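Local coordinates for protein metallo-beta-lactamase (Serratia marcescens, PDB 3VQZ) that probably hydrolyses the beta-lactam ring of antibiotics, as a subclass B3 metallo-beta-lactamase with two zinc ions in its active site, at residues G24-V29 / A213-V218; L69-H74 / F172-T177; D76-I81 / S118-S123; A146-T151 / V193-G198; R185-P190 / T255-E260. All coordinates share one frame; numbering follows the deposited sequence.

Contact 1: residues G24-V29 / A213-V218. With ZN (zinc ion), chain C; MCR (sulfanylacetic acid), chain F.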
# COMPACT_ATOMS: atom_id res chain seq x y z
N GLY A 24 -10.61 -1.25 -8.81
CA GLY A 24 -9.98 -1.78 -10.02
C GLY A 24 -8.59 -1.24 -10.30
O GLY A 24 -7.79 -1.87 -11.00
N GLY A 25 -8.28 -0.06 -9.77
CA GLY A 25 -6.99 0.59 -10.04
C GLY A 25 -6.04 0.80 -8.85
O GLY A 25 -4.86 1.04 -9.06
N ILE A 26 -6.56 0.72 -7.62
CA ILE A 26 -5.76 0.91 -6.40
C ILE A 26 -5.94 -0.26 -5.43
O ILE A 26 -7.08 -0.65 -5.11
CB ILE A 26 -6.12 2.24 -5.67
CG1 ILE A 26 -5.99 3.46 -6.62
CG2 ILE A 26 -5.28 2.43 -4.41
CD1 ILE A 26 -4.57 3.79 -7.04
N SER A 27 -4.82 -0.82 -4.98
CA SER A 27 -4.84 -1.92 -4.01
C SER A 27 -5.27 -1.47 -2.63
O SER A 27 -4.86 -0.42 -2.13
CB SER A 27 -3.47 -2.60 -3.90
OG SER A 27 -3.11 -3.23 -5.13
N ALA A 28 -6.10 -2.30 -2.03
CA ALA A 28 -6.37 -2.22 -0.61
C ALA A 28 -6.48 -3.68 -0.19
O ALA A 28 -7.05 -4.51 -0.90
CB ALA A 28 -7.66 -1.45 -0.36
N VAL A 29 -5.90 -4.01 0.96
CA VAL A 29 -5.84 -5.38 1.42
C VAL A 29 -6.42 -5.52 2.83
O VAL A 29 -6.09 -4.74 3.72
CB VAL A 29 -4.39 -5.94 1.36
CG1 VAL A 29 -4.22 -7.14 2.28
CG2 VAL A 29 -4.03 -6.31 -0.08
N ALA A 213 1.42 -4.73 -4.97
CA ALA A 213 1.89 -3.37 -5.19
C ALA A 213 0.73 -2.40 -5.03
O ALA A 213 -0.42 -2.70 -5.45
CB ALA A 213 2.55 -3.24 -6.56
N ALA A 214 1.01 -1.27 -4.37
CA ALA A 214 -0.01 -0.24 -4.12
C ALA A 214 -0.77 0.07 -5.41
O ALA A 214 -2.00 0.17 -5.39
CB ALA A 214 0.63 1.00 -3.52
N HIS A 215 -0.05 0.19 -6.53
CA HIS A 215 -0.67 0.12 -7.87
C HIS A 215 -0.63 -1.32 -8.36
O HIS A 215 0.40 -1.77 -8.82
CB HIS A 215 -0.04 1.10 -8.87
CG HIS A 215 -0.43 2.54 -8.63
ND1 HIS A 215 -1.44 3.15 -9.30
CD2 HIS A 215 0.08 3.49 -7.73
CE1 HIS A 215 -1.58 4.43 -8.85
NE2 HIS A 215 -0.65 4.63 -7.89
N PRO A 216 -1.76 -2.04 -8.26
CA PRO A 216 -1.80 -3.51 -8.39
C PRO A 216 -1.15 -4.06 -9.65
O PRO A 216 -0.53 -5.11 -9.58
CB PRO A 216 -3.31 -3.82 -8.34
CG PRO A 216 -3.98 -2.56 -8.74
CD PRO A 216 -3.13 -1.49 -8.12
N GLU A 217 -1.26 -3.35 -10.77
CA GLU A 217 -0.65 -3.82 -12.04
C GLU A 217 0.89 -3.82 -12.03
O GLU A 217 1.53 -4.44 -12.89
CB GLU A 217 -1.20 -3.02 -13.25
CG GLU A 217 -0.69 -1.58 -13.39
CD GLU A 217 -1.27 -0.59 -12.38
OE1 GLU A 217 -2.26 -0.89 -11.68
OE2 GLU A 217 -0.74 0.53 -12.29
N VAL A 218 1.49 -3.16 -11.04
CA VAL A 218 2.94 -3.14 -10.92
C VAL A 218 3.48 -4.56 -10.66
O VAL A 218 4.63 -4.85 -10.99
CB VAL A 218 3.42 -2.10 -9.88
CG1 VAL A 218 4.92 -2.22 -9.65
CG2 VAL A 218 3.06 -0.68 -10.34
ZN ZN C . -0.57 6.04 -6.45
OXT MCR F . 3.23 5.40 -8.17
C MCR F . 2.34 5.98 -7.48
O MCR F . 1.99 5.55 -6.36
CA MCR F . 1.69 7.22 -8.06
S2 MCR F . 0.68 8.05 -6.79
O HOH W 1 -4.83 -1.61 -12.06
O HOH W 2 -3.13 1.85 -10.94
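Ser27 and Ala214 pass each other with their CA atoms 5.1 Å apart, close enough for Ser27 N to donate to Ala214 O at 3.0 Å along a nearly straight path (163° at the hydrogen). In the alpha-beta/beta-alpha sandwich of the metallo-beta-lactamase fold this joins the two halves: residues 24-29 lead into strand 29-31 of one sheet, and residues 213-218 leave strand 210-213 of the other. Ser27 supplies a second bond across the seam. With OG anti to the carbonyl carbon (chi1 -64°), the hydroxyl turns to the preceding carbonyl of the partner, giving its hydrogen to Ala213 O at 2.8 Å. Serine suits the place because it is short enough to fit between that carbonyl and the ring of Pro216 and still carries a donor. Pro216 also lies against Gly25, its CD 3.2 Å from Gly25 O; the proline has no amide hydrogen to offer this oxygen. Ile26 and His215 run side by side in the same direction, the methyl CD1 of Ile26 reaching 3.6 Å from His215 CE1. His215 NE2 binds a zinc ion at 2.0 Å, in a site completed by Asp76, His77 and the sulfur of sulfanylacetic acid. Its other nitrogen, ND1, donates in the ring plane to a water 2.7 Å away, which also donates within a group of acceptors that includes Gly25 O and Glu217 OE1. A second water bridges the loops, donating to Gly24 O and, at 2.7 Å, to Glu217 OE1.

Contact 2: residues L69-H74 / F172-T177. With ZN (zinc ion), chain B; NA (sodium ion), chain D; MCR (sulfanylacetic acid), chain F.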
# COMPACT_ATOMS: atom_id res chain seq x y z
N LEU A 69 -3.60 0.71 7.83
CA LEU A 69 -2.21 1.05 7.55
C LEU A 69 -2.11 1.81 6.24
O LEU A 69 -2.79 1.48 5.27
CB LEU A 69 -1.35 -0.20 7.51
CG LEU A 69 -1.54 -1.21 8.64
CD1 LEU A 69 -0.59 -2.37 8.43
CD2 LEU A 69 -1.38 -0.60 10.04
N SER A 70 -1.26 2.84 6.23
CA SER A 70 -1.08 3.68 5.05
C SER A 70 0.32 3.50 4.49
O SER A 70 1.29 3.65 5.23
CB SER A 70 -1.30 5.15 5.41
OG SER A 70 -0.93 6.00 4.34
N THR A 71 0.40 3.18 3.20
CA THR A 71 1.67 3.08 2.49
C THR A 71 2.25 4.48 2.34
O THR A 71 3.26 4.83 2.98
CB THR A 71 1.53 2.40 1.11
OG1 THR A 71 0.53 3.07 0.30
CG2 THR A 71 1.15 0.92 1.28
N HIS A 72 1.58 5.31 1.53
CA HIS A 72 1.95 6.71 1.39
C HIS A 72 0.75 7.60 1.20
O HIS A 72 -0.31 7.15 0.75
CB HIS A 72 3.01 6.91 0.30
CG HIS A 72 2.48 6.82 -1.12
ND1 HIS A 72 2.41 5.66 -1.79
CD2 HIS A 72 2.04 7.81 -2.00
CE1 HIS A 72 1.93 5.88 -3.03
NE2 HIS A 72 1.70 7.19 -3.16
N SER A 73 0.92 8.86 1.56
CA SER A 73 -0.19 9.81 1.65
C SER A 73 -0.43 10.62 0.38
O SER A 73 -0.33 11.85 0.41
CB SER A 73 0.05 10.76 2.83
OG SER A 73 1.36 11.28 2.78
N HIS A 74 -0.74 9.93 -0.72
CA HIS A 74 -1.28 10.57 -1.92
C HIS A 74 -2.74 10.22 -2.01
O HIS A 74 -3.17 9.20 -1.45
CB HIS A 74 -0.56 10.11 -3.18
CG HIS A 74 0.81 10.70 -3.34
ND1 HIS A 74 1.78 10.09 -4.06
CD2 HIS A 74 1.38 11.87 -2.84
CE1 HIS A 74 2.90 10.85 -4.03
NE2 HIS A 74 2.65 11.93 -3.28
N PHE A 172 3.14 -5.90 1.16
CA PHE A 172 2.37 -4.84 0.55
C PHE A 172 3.36 -3.73 0.19
O PHE A 172 3.78 -2.95 1.05
CB PHE A 172 1.26 -4.31 1.47
CG PHE A 172 0.18 -3.53 0.74
CD1 PHE A 172 -1.13 -4.02 0.69
CD2 PHE A 172 0.49 -2.34 0.08
CE1 PHE A 172 -2.12 -3.31 0.01
CE2 PHE A 172 -0.51 -1.62 -0.59
CZ PHE A 172 -1.81 -2.11 -0.64
N ALA A 173 3.73 -3.66 -1.08
CA ALA A 173 4.83 -2.80 -1.51
C ALA A 173 4.35 -1.39 -1.82
O ALA A 173 3.53 -1.17 -2.73
CB ALA A 173 5.55 -3.42 -2.70
N ASP A 174 4.86 -0.43 -1.06
CA ASP A 174 4.66 0.98 -1.39
C ASP A 174 5.32 1.31 -2.74
O ASP A 174 6.22 0.58 -3.22
CB ASP A 174 5.24 1.84 -0.26
CG ASP A 174 4.83 3.30 -0.36
OD1 ASP A 174 3.79 3.62 -0.97
OD2 ASP A 174 5.57 4.13 0.20
N SER A 175 4.87 2.39 -3.36
CA SER A 175 5.42 2.86 -4.64
C SER A 175 6.85 3.35 -4.54
O SER A 175 7.21 4.08 -3.60
CB SER A 175 4.57 3.99 -5.21
OG SER A 175 3.22 3.59 -5.26
N LEU A 176 7.65 2.95 -5.52
CA LEU A 176 9.06 3.33 -5.59
C LEU A 176 9.29 4.16 -6.86
O LEU A 176 10.36 4.11 -7.46
CB LEU A 176 9.93 2.07 -5.60
CG LEU A 176 9.75 1.08 -4.44
CD1 LEU A 176 10.64 -0.15 -4.63
CD2 LEU A 176 10.03 1.76 -3.09
N THR A 177 8.26 4.91 -7.25
CA THR A 177 8.22 5.58 -8.54
C THR A 177 8.66 7.05 -8.48
O THR A 177 8.14 7.85 -7.67
CB THR A 177 6.80 5.53 -9.14
OG1 THR A 177 5.86 5.96 -8.14
CG2 THR A 177 6.47 4.10 -9.59
ZN ZN B . 1.81 8.28 -4.95
NA NA D . 3.06 5.45 5.59
OXT MCR F . 3.23 5.40 -8.17
C MCR F . 2.34 5.98 -7.48
O MCR F . 1.99 5.55 -6.36
CA MCR F . 1.69 7.22 -8.06
S2 MCR F . 0.68 8.05 -6.79
O HOH W 3 1.44 7.43 4.63
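His72 is held at both nitrogens: NE2 binds a zinc ion at 2.1 Å, and ND1 donates to Asp174 OD1 at 2.6 Å. The same zinc takes ND1 of His74 at 2.0 Å, His150, and the sulfur S2 of sulfanylacetic acid. The carboxylate of that ligand is gripped from the other segment, Ser175 OG donating to its O at 2.6 Å and Thr177 OG1 to its OXT at 2.7 Å. In the next shell, Asp174 has CG anti to its backbone N (chi1 -168°), which carries the carboxylate to the His72 ring; OD1 offers its syn lone pair to the ring N-H, the bond bent to 152° and the carboxylate plane turned 38° from the imidazole. This fixes the rotation of the His72 ring and, by placing negative charge behind it, would be expected to strengthen its hold on the metal. His72 and His74 are the first two histidines of the HxHxDH motif of metallo-beta-lactamases, which follows strand 65-69, and His74 is the N-cap of helix 75-78. Further out, Thr71 fills the corner between Asp174 and Phe172. Its CB lies 3.3 Å from Asp174 OD1, while the methyl CG2 lies 3.5 Å from Phe172 CD2, the two side chains crossing at about a right angle; the hydroxyl OG1 is bonded to Asp41, so the branched threonine serves polar and apolar neighbours together. Behind the loop, a sodium ion ties down its backbone, bound by Ser70 O, Thr71 O, a water and Gly153 O.

Contact 3: residues D76-I81 / S118-S123. With ZN (zinc ion), chain C; MCR (sulfanylacetic acid), chain F.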
# COMPACT_ATOMS: atom_id res chain seq x y z
N ASP A 76 -4.79 8.98 -4.09
CA ASP A 76 -5.28 7.74 -4.67
C ASP A 76 -5.22 6.55 -3.72
O ASP A 76 -5.96 5.61 -3.91
CB ASP A 76 -4.62 7.44 -6.04
CG ASP A 76 -3.11 7.42 -5.97
OD1 ASP A 76 -2.53 8.14 -5.15
OD2 ASP A 76 -2.49 6.68 -6.75
N HIS A 77 -4.36 6.60 -2.68
CA HIS A 77 -4.23 5.52 -1.68
C HIS A 77 -4.81 5.88 -0.35
O HIS A 77 -5.25 5.00 0.40
CB HIS A 77 -2.77 5.11 -1.47
CG HIS A 77 -2.02 4.95 -2.75
ND1 HIS A 77 -2.00 3.80 -3.43
CD2 HIS A 77 -1.33 5.88 -3.51
CE1 HIS A 77 -1.30 3.96 -4.57
NE2 HIS A 77 -0.89 5.24 -4.62
N ALA A 78 -4.79 7.18 -0.05
CA ALA A 78 -5.13 7.67 1.28
C ALA A 78 -6.43 8.46 1.27
O ALA A 78 -6.99 8.76 2.32
CB ALA A 78 -4.00 8.53 1.82
N GLY A 79 -6.91 8.81 0.07
CA GLY A 79 -8.10 9.64 -0.08
C GLY A 79 -9.29 9.06 0.64
O GLY A 79 -10.11 9.80 1.20
N GLY A 80 -9.38 7.73 0.65
CA GLY A 80 -10.50 7.03 1.26
C GLY A 80 -10.32 6.64 2.71
O GLY A 80 -11.26 6.13 3.33
N ILE A 81 -9.14 6.87 3.26
CA ILE A 81 -8.84 6.46 4.65
C ILE A 81 -9.73 7.16 5.71
O ILE A 81 -10.17 6.52 6.66
CB ILE A 81 -7.33 6.61 4.97
CG1 ILE A 81 -6.52 5.56 4.18
CG2 ILE A 81 -7.09 6.48 6.47
CD1 ILE A 81 -5.02 5.68 4.30
N SER A 118 -3.03 16.66 -5.29
CA SER A 118 -4.14 17.41 -4.70
C SER A 118 -4.55 16.93 -3.31
O SER A 118 -4.21 15.82 -2.89
CB SER A 118 -5.35 17.41 -5.65
OG SER A 118 -5.28 18.49 -6.56
N ASN A 119 -5.29 17.78 -2.60
CA ASN A 119 -5.77 17.50 -1.25
C ASN A 119 -6.84 16.41 -1.18
O ASN A 119 -7.26 15.88 -2.21
CB ASN A 119 -6.29 18.78 -0.60
CG ASN A 119 -5.18 19.79 -0.34
OD1 ASN A 119 -4.03 19.60 -0.74
ND2 ASN A 119 -5.53 20.88 0.34
N PHE A 120 -7.26 16.08 0.04
CA PHE A 120 -8.28 15.07 0.32
C PHE A 120 -8.71 15.16 1.80
O PHE A 120 -8.03 15.82 2.59
CB PHE A 120 -7.78 13.67 -0.05
CG PHE A 120 -6.47 13.29 0.60
CD1 PHE A 120 -6.45 12.71 1.87
CD2 PHE A 120 -5.27 13.47 -0.08
CE1 PHE A 120 -5.24 12.35 2.46
CE2 PHE A 120 -4.06 13.11 0.50
CZ PHE A 120 -4.05 12.55 1.78
N PRO A 121 -9.81 14.49 2.18
CA PRO A 121 -10.25 14.57 3.58
C PRO A 121 -9.22 14.08 4.60
O PRO A 121 -8.62 13.01 4.41
CB PRO A 121 -11.51 13.69 3.61
CG PRO A 121 -12.02 13.74 2.22
CD PRO A 121 -10.79 13.76 1.35
N GLY A 122 -9.03 14.85 5.66
CA GLY A 122 -8.13 14.50 6.74
C GLY A 122 -8.76 13.45 7.64
O GLY A 122 -9.98 13.41 7.80
N SER A 123 -7.93 12.61 8.23
CA SER A 123 -8.43 11.50 9.02
C SER A 123 -8.21 11.74 10.51
O SER A 123 -7.19 12.30 10.90
CB SER A 123 -7.74 10.20 8.59
OG SER A 123 -8.19 9.11 9.38
ZN ZN C . -0.57 6.04 -6.45
OXT MCR F . 3.23 5.40 -8.17
C MCR F . 2.34 5.98 -7.48
O MCR F . 1.99 5.55 -6.36
CA MCR F . 1.69 7.22 -8.06
S2 MCR F . 0.68 8.05 -6.79
O HOH W 4 -8.40 10.23 4.15
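Phe120 lays its ring against the backbone of Ala78 and Gly79, just after the HxHxDH zinc motif of the metallo-beta-lactamase fold. With CG between the backbone N and the carbonyl carbon, chi1 54° lays the ring along these two residues. Gly79 N stands over one ring face, Gly79 CA is 4.0 Å from Phe120 CD1, and the methyl CB of Ala78 meets Phe120 CZ at 4.0 Å. Glycine and alanine suit the spot, because their small size lets the chain itself come down on the aromatic surface. The same short helix as Ala78 carries Asp76 and His77; Asp76 OD2 and His77 NE2 bind the same zinc ion, each at 2.0 Å, with His215 and the sulfur of sulfanylacetic acid as its further ligands. Next, Pro121 touches Gly79 O with its CD, and its own carbonyl takes part in a water link: one water donates at 2.8 Å to Pro121 O and at 2.7 Å to Ala78 O, among more acceptors than its two protons can serve at once. Gly122 O then accepts from Ser82 OG on helix 81-88. Last comes Ser123, whose OG, anti to the backbone N, rests 4.1 Å from the branch methyl CG2 of Ile81.

Contact 4: residues A146-T151 / V193-G198. With ZN (zinc ion), chain B; MCR (sulfanylacetic acid), chain F.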
# COMPACT_ATOMS: atom_id res chain seq x y z
N ALA A 146 10.53 1.34 6.51
CA ALA A 146 10.63 2.66 5.90
C ALA A 146 11.07 2.51 4.45
O ALA A 146 12.12 1.96 4.18
CB ALA A 146 11.60 3.56 6.67
N THR A 147 10.24 2.96 3.51
CA THR A 147 10.64 3.01 2.09
C THR A 147 10.35 4.40 1.50
O THR A 147 9.44 4.56 0.69
CB THR A 147 9.95 1.91 1.24
OG1 THR A 147 8.53 1.98 1.41
CG2 THR A 147 10.47 0.51 1.59
N PRO A 148 11.13 5.42 1.93
CA PRO A 148 10.84 6.79 1.50
C PRO A 148 11.31 7.08 0.08
O PRO A 148 12.01 6.25 -0.55
CB PRO A 148 11.62 7.64 2.51
CG PRO A 148 12.78 6.79 2.92
CD PRO A 148 12.28 5.36 2.85
N GLY A 149 10.93 8.25 -0.43
CA GLY A 149 11.38 8.70 -1.75
C GLY A 149 10.24 9.14 -2.64
O GLY A 149 10.25 10.26 -3.17
N HIS A 150 9.26 8.26 -2.85
CA HIS A 150 8.05 8.63 -3.57
C HIS A 150 7.27 9.58 -2.69
O HIS A 150 6.68 10.54 -3.18
CB HIS A 150 7.23 7.40 -3.95
CG HIS A 150 5.94 7.72 -4.66
ND1 HIS A 150 5.89 8.02 -5.98
CD2 HIS A 150 4.63 7.78 -4.20
CE1 HIS A 150 4.62 8.28 -6.34
NE2 HIS A 150 3.84 8.12 -5.25
N THR A 151 7.28 9.32 -1.38
CA THR A 151 6.94 10.30 -0.35
C THR A 151 7.96 10.07 0.75
O THR A 151 8.62 9.03 0.78
CB THR A 151 5.55 10.10 0.28
OG1 THR A 151 5.53 8.86 1.01
CG2 THR A 151 4.46 10.08 -0.76
N VAL A 193 16.02 11.72 -4.16
CA VAL A 193 16.70 10.75 -5.01
C VAL A 193 17.48 9.70 -4.18
O VAL A 193 17.38 8.50 -4.46
CB VAL A 193 17.63 11.44 -6.03
CG1 VAL A 193 18.44 10.42 -6.82
CG2 VAL A 193 16.81 12.31 -6.98
N ALA A 194 18.22 10.15 -3.17
CA ALA A 194 19.01 9.24 -2.31
C ALA A 194 18.11 8.31 -1.51
O ALA A 194 18.46 7.15 -1.30
CB ALA A 194 19.94 10.03 -1.37
N SER A 195 16.97 8.83 -1.06
CA SER A 195 15.96 8.02 -0.38
C SER A 195 15.41 6.90 -1.26
O SER A 195 15.40 5.74 -0.85
CB SER A 195 14.81 8.89 0.12
OG SER A 195 15.18 9.53 1.32
N LEU A 196 14.94 7.27 -2.45
CA LEU A 196 14.47 6.29 -3.42
C LEU A 196 15.49 5.18 -3.66
O LEU A 196 15.14 3.98 -3.71
CB LEU A 196 14.14 6.95 -4.76
CG LEU A 196 12.75 7.44 -5.12
CD1 LEU A 196 12.79 7.99 -6.54
CD2 LEU A 196 11.71 6.32 -5.00
N ARG A 197 16.75 5.59 -3.85
CA ARG A 197 17.84 4.63 -4.05
C ARG A 197 17.99 3.67 -2.86
O ARG A 197 18.20 2.48 -3.04
CB ARG A 197 19.17 5.34 -4.36
CG ARG A 197 19.18 6.03 -5.72
CD ARG A 197 20.57 6.36 -6.25
NE ARG A 197 20.46 7.23 -7.42
CZ ARG A 197 20.22 6.82 -8.67
NH1 ARG A 197 20.08 5.53 -8.95
NH2 ARG A 197 20.11 7.70 -9.65
N GLY A 198 17.86 4.19 -1.64
CA GLY A 198 17.97 3.36 -0.44
C GLY A 198 16.82 2.35 -0.42
O GLY A 198 17.00 1.18 -0.05
ZN ZN B . 1.81 8.28 -4.95
OXT MCR F . 3.23 5.40 -8.17
C MCR F . 2.34 5.98 -7.48
O MCR F . 1.99 5.55 -6.36
CA MCR F . 1.69 7.22 -8.06
S2 MCR F . 0.68 8.05 -6.79
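Gly149 and Leu196 form the tight half of this contact, with CA atoms only 4.3 Å apart. Leu196 lays CG on the bare backbone of Gly149, 3.8 Å from its CA, and extends the methyl CD2 to within 3.8 Å of His150 N. Its chi1 of -93° lies well off a staggered position, which is consistent with close fitting. Gly149 has phi 129° and psi -56°, a conformation in which any CB would press on the carbonyl oxygen of Pro148 and run into Leu196 as well, which accounts for the glycine. The turn is closed further by Gly149 N donating to Thr151 O at 2.7 Å. This is the Pro-Gly-His loop of the metallo-beta-lactamase fold, between strands 140-146 and 155-163, and it supplies the third histidine ligand of the zinc that His72 and His74 bind. From it, His150 heads away from the helix, CG anti to the backbone N, and its NE2 binds that zinc ion at 2.1 Å, while ND1 donates to Thr177 O. Leu196 thus packs behind a metal ligand, and its own side chain touches Leu253 of helix 241-260. The other side, Pro148 with Ser195, is partly exposed and brings polar edges together without a bond between them: Pro148 CG is 4.0 Å from Ser195 OG, and that hydroxyl makes a weak bond back to Glu191 O within helix 190-204. Pro148 O and Ser195 O, both acceptors, lie 3.4 Å apart; the proline carbonyl receives the hydroxyl of Ser199 one turn further on.

Contact 5: residues R185-P190 / T255-E260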
# COMPACT_ATOMS: atom_id res chain seq x y z
N ARG A 185 10.98 18.62 -9.91
CA ARG A 185 12.20 18.05 -10.47
C ARG A 185 12.98 17.24 -9.45
O ARG A 185 13.38 17.75 -8.39
CB ARG A 185 13.07 19.15 -11.08
CG ARG A 185 12.49 19.78 -12.34
CD ARG A 185 13.19 21.09 -12.70
NE ARG A 185 14.60 20.88 -13.00
CZ ARG A 185 15.07 20.47 -14.18
NH1 ARG A 185 14.24 20.24 -15.19
NH2 ARG A 185 16.38 20.29 -14.35
N PHE A 186 13.19 15.97 -9.76
CA PHE A 186 13.96 15.10 -8.88
C PHE A 186 15.42 15.53 -8.90
O PHE A 186 16.10 15.41 -7.89
CB PHE A 186 13.77 13.62 -9.24
CG PHE A 186 12.42 13.07 -8.83
CD1 PHE A 186 12.21 12.58 -7.54
CD2 PHE A 186 11.34 13.07 -9.73
CE1 PHE A 186 10.96 12.10 -7.16
CE2 PHE A 186 10.10 12.59 -9.36
CZ PHE A 186 9.90 12.10 -8.08
N SER A 187 15.86 16.08 -10.03
CA SER A 187 17.20 16.71 -10.16
C SER A 187 17.42 17.81 -9.12
O SER A 187 18.56 18.04 -8.73
CB SER A 187 17.41 17.30 -11.56
OG SER A 187 17.26 16.32 -12.58
N ASP A 188 16.36 18.49 -8.68
CA ASP A 188 16.48 19.55 -7.66
C ASP A 188 16.34 19.03 -6.23
O ASP A 188 16.35 19.82 -5.28
CB ASP A 188 15.46 20.67 -7.90
CG ASP A 188 15.66 21.39 -9.23
OD1 ASP A 188 16.80 21.51 -9.71
OD2 ASP A 188 14.65 21.86 -9.79
N HIS A 189 16.19 17.72 -6.06
CA HIS A 189 15.94 17.14 -4.73
C HIS A 189 16.78 15.91 -4.45
O HIS A 189 16.24 14.82 -4.29
CB HIS A 189 14.45 16.83 -4.57
CG HIS A 189 13.59 18.07 -4.55
ND1 HIS A 189 13.05 18.59 -5.67
CD2 HIS A 189 13.26 18.93 -3.50
CE1 HIS A 189 12.37 19.71 -5.35
NE2 HIS A 189 12.51 19.92 -4.03
N PRO A 190 18.12 16.09 -4.33
CA PRO A 190 19.05 14.94 -4.25
C PRO A 190 18.78 14.00 -3.08
O PRO A 190 19.09 12.81 -3.16
CB PRO A 190 20.43 15.61 -4.09
CG PRO A 190 20.15 16.98 -3.58
CD PRO A 190 18.82 17.38 -4.17
N THR A 255 15.66 7.09 -16.03
CA THR A 255 14.92 7.70 -17.14
C THR A 255 14.42 9.11 -16.79
O THR A 255 14.60 10.04 -17.56
CB THR A 255 13.74 6.80 -17.57
OG1 THR A 255 14.26 5.54 -18.01
CG2 THR A 255 12.91 7.43 -18.69
N ARG A 256 13.80 9.25 -15.62
CA ARG A 256 13.27 10.53 -15.18
C ARG A 256 14.37 11.60 -15.05
O ARG A 256 14.20 12.73 -15.50
CB ARG A 256 12.49 10.37 -13.86
CG ARG A 256 11.93 11.65 -13.25
CD ARG A 256 11.00 12.46 -14.16
NE ARG A 256 10.65 13.71 -13.49
CZ ARG A 256 9.47 13.99 -12.93
NH1 ARG A 256 8.46 13.12 -12.98
NH2 ARG A 256 9.29 15.15 -12.33
N LEU A 257 15.49 11.23 -14.43
CA LEU A 257 16.59 12.19 -14.22
C LEU A 257 17.16 12.71 -15.54
O LEU A 257 17.30 13.92 -15.73
CB LEU A 257 17.68 11.58 -13.35
CG LEU A 257 17.31 11.39 -11.88
CD1 LEU A 257 18.37 10.57 -11.16
CD2 LEU A 257 17.10 12.75 -11.21
N ALA A 258 17.44 11.79 -16.46
CA ALA A 258 17.92 12.14 -17.79
C ALA A 258 16.93 13.09 -18.50
O ALA A 258 17.31 14.17 -18.94
CB ALA A 258 18.15 10.88 -18.62
N SER A 259 15.66 12.68 -18.57
CA SER A 259 14.62 13.48 -19.22
C SER A 259 14.50 14.90 -18.65
O SER A 259 14.14 15.82 -19.37
CB SER A 259 13.27 12.77 -19.14
OG SER A 259 12.62 13.09 -17.92
N GLU A 260 14.79 15.07 -17.36
CA GLU A 260 14.73 16.38 -16.70
C GLU A 260 15.84 17.37 -17.10
O GLU A 260 15.71 18.59 -16.85
CB GLU A 260 14.76 16.22 -15.18
CG GLU A 260 13.47 15.74 -14.54
CD GLU A 260 13.57 15.70 -13.03
OE1 GLU A 260 14.64 16.08 -12.48
OE2 GLU A 260 12.59 15.31 -12.37
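Glu260 points its carboxylate end-on into the backbone of Phe186 and Ser187, each oxygen turning its syn lone pair to one amide: OE2 accepts from Phe186 N at 2.8 Å and OE1 from Ser187 N at 2.7 Å. The anti sides are used too. Ser187 OG donates to OE1 at 2.6 Å, and from the glutamate's own helix Arg256 NE forms a salt bridge with OE2 at 2.8 Å. Four donors thus hold a buried carboxylate, which probably keeps it ionised, and an extended glutamate chain has the reach for the task. The Phe186 ring lies nearly parallel to the carboxylate plane, 16° apart, with OE2 at its edge. Toward Arg256 it is turned quite differently: the ring edge stands on a guanidinium face, the planes 79° apart and Phe186 CD2 3.8 Å from Arg256 CZ, while NH2 of that arginine bonds to Ser180. Arg185 reaches the carbonyl of Glu260, NH1 donating in the carbonyl plane to Glu260 O at 2.8 Å, and Glu260 CB lies over one face of its guanidinium group. Leu257 packs CD2 3.7 Å from Ser187 N. A glutamate carboxylate accepting from two successive main-chain N-H groups here ties the C-terminal helix 241-260 to the turn preceding helix 190-204, whose N-cap is His189, and the Phe186 side chain comes within about 6 Å of that of the zinc ligand His150.

In the fold
Contacts 1 to 4 surround the zinc centre, and contact 5 lies at the edge of the chain, its centre about 25 Å from the chain's centre. Contact 2 is central, its centre about 10 Å from that of contact 1, 11 Å from that of contact 4 and 13 Å from that of contact 3; the centres of contacts 3 and 5 are about 27 Å apart. Along the chain contact 3 is nested within contact 2, and both within contact 1, whereas contact 4 crosses contact 2, and contact 5 crosses contacts 1 and 4. Contacts 4 and 5 meet through helices 190-204 and 241-260. Metal ligands far apart in sequence, carried by loops and a short helix, are thereby gathered into one dinuclear site.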